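Local coordinates for flagellar protein FlgA (Thermotoga maritima, PDB 3FRN) that probably acts as a periplasmic chaperone for assembly of the P-ring of the flagellar basal body, at residues Y43-R47 / D48-T52. Numbering follows the deposited sequence.
Sequences YLVTR and DLLRT
Thr46 O is gripped by two amides in the first turn of helix 47-53: it accepts from Leu50 N at 3.1 Å, the donor tilted 23° from the carbonyl plane, and more weakly from Leu49 N. Leu49 N also gives a bond to Thr46 OG1, 3.2 Å away, its N-H aimed at 149°, so this amide is shared between side chain and backbone of one residue. Thr46 is thus the N-cap of the helix that follows strand 42-45. Its OG1 sits between backbone N and carbonyl carbon (chi1 57°), a rotation that swings the hydroxyl over the opening turn, where it also meets Leu49 CB at 3.5 Å. A valine here, having no hydroxyl, is likely to leave Leu49 N with just its weak bond to the backbone carbonyl, and the start of the helix less firmly fixed. One residue on, Arg47 O receives Arg51 N at 2.8 Å; the Arg47 side chain leads away, and its NH1 is hydrogen-bonded to Pro62 O. Further along, Thr52 OG1 donates to Asp48 O at 2.6 Å, almost in line with the C=O. On the apolar side Val45 packs against the helix, its CG1, anti to the backbone N, reaching Leu50 CG at 4.0 Å, the two side chains crossing at about a right angle; Leu49 CD2 lies a little farther off. Met35 of strand 35-37 touches both Val45 and Leu49, and Val65 and Ile67 lie against Val45. Within the FlgA N-terminal domain, this strand-to-helix turn therefore joins a polar cap, which satisfies early helix amides, to a buried leucine-valine patch.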
# COMPACT_ATOMS: atom_id res chain seq x y z
N TYR A 43 9.40 -9.89 -13.79
CA TYR A 43 10.68 -9.89 -13.08
C TYR A 43 11.21 -8.48 -12.93
O TYR A 43 10.99 -7.63 -13.78
CB TYR A 43 11.71 -10.76 -13.82
CG TYR A 43 11.43 -12.24 -13.72
CD1 TYR A 43 10.34 -12.81 -14.37
CD2 TYR A 43 12.26 -13.06 -13.00
CE1 TYR A 43 10.06 -14.15 -14.26
CE2 TYR A 43 12.00 -14.42 -12.88
CZ TYR A 43 10.89 -14.95 -13.52
OH TYR A 43 10.63 -16.29 -13.42
N LEU A 44 11.93 -8.24 -11.85
CA LEU A 44 12.57 -6.95 -11.66
C LEU A 44 14.01 -7.22 -11.31
O LEU A 44 14.29 -7.73 -10.24
CB LEU A 44 11.89 -6.21 -10.52
CG LEU A 44 11.73 -4.69 -10.57
CD1 LEU A 44 10.79 -4.26 -11.69
CD2 LEU A 44 11.20 -4.24 -9.23
N VAL A 45 14.93 -6.93 -12.23
CA VAL A 45 16.35 -7.10 -11.96
C VAL A 45 16.85 -5.86 -11.22
O VAL A 45 16.86 -4.76 -11.78
CB VAL A 45 17.19 -7.29 -13.23
CG1 VAL A 45 18.67 -7.40 -12.87
CG2 VAL A 45 16.75 -8.52 -13.98
N THR A 46 17.28 -6.06 -9.98
CA THR A 46 17.71 -4.96 -9.13
C THR A 46 19.23 -4.80 -9.12
O THR A 46 19.96 -5.70 -9.54
CB THR A 46 17.26 -5.19 -7.69
OG1 THR A 46 17.76 -6.45 -7.23
CG2 THR A 46 15.74 -5.19 -7.61
N ARG A 47 19.69 -3.65 -8.62
CA ARG A 47 21.11 -3.36 -8.46
C ARG A 47 21.74 -4.24 -7.40
O ARG A 47 22.92 -4.58 -7.49
CB ARG A 47 21.32 -1.89 -8.07
CG ARG A 47 20.80 -0.89 -9.07
CD ARG A 47 21.41 -1.13 -10.42
NE ARG A 47 20.89 -0.19 -11.41
CZ ARG A 47 21.55 0.88 -11.84
NH1 ARG A 47 20.99 1.67 -12.74
NH2 ARG A 47 22.75 1.16 -11.36
N ASP A 48 20.95 -4.60 -6.39
CA ASP A 48 21.39 -5.49 -5.32
C ASP A 48 21.62 -6.91 -5.85
O ASP A 48 22.50 -7.62 -5.36
CB ASP A 48 20.38 -5.49 -4.18
CG ASP A 48 21.00 -5.86 -2.84
OD1 ASP A 48 20.27 -6.41 -1.98
OD2 ASP A 48 22.22 -5.60 -2.62
N LEU A 49 20.82 -7.32 -6.83
CA LEU A 49 21.05 -8.59 -7.52
C LEU A 49 22.34 -8.52 -8.33
O LEU A 49 23.17 -9.44 -8.29
CB LEU A 49 19.87 -8.94 -8.44
CG LEU A 49 19.89 -10.37 -9.00
CD1 LEU A 49 19.78 -11.39 -7.87
CD2 LEU A 49 18.81 -10.58 -10.03
N LEU A 50 22.53 -7.41 -9.04
CA LEU A 50 23.69 -7.24 -9.89
C LEU A 50 24.98 -7.09 -9.09
O LEU A 50 26.03 -7.55 -9.53
CB LEU A 50 23.50 -6.08 -10.87
CG LEU A 50 22.43 -6.30 -11.95
CD1 LEU A 50 22.04 -5.00 -12.65
CD2 LEU A 50 22.89 -7.35 -12.98
N ARG A 51 24.90 -6.48 -7.91
CA ARG A 51 26.06 -6.33 -7.02
C ARG A 51 26.49 -7.71 -6.49
O ARG A 51 27.67 -7.95 -6.26
CB ARG A 51 25.76 -5.36 -5.86
CG ARG A 51 26.93 -5.11 -4.90
CD ARG A 51 26.47 -4.37 -3.62
NE ARG A 51 27.54 -4.26 -2.60
CZ ARG A 51 27.35 -3.82 -1.34
NH1 ARG A 51 26.12 -3.46 -0.94
NH2 ARG A 51 28.37 -3.76 -0.47
N THR A 52 25.51 -8.60 -6.31
CA THR A 52 25.77 -9.96 -5.84
C THR A 52 26.36 -10.85 -6.94
O THR A 52 27.37 -11.53 -6.71
CB THR A 52 24.48 -10.63 -5.32
OG1 THR A 52 23.75 -9.70 -4.51
CG2 THR A 52 24.82 -11.86 -4.48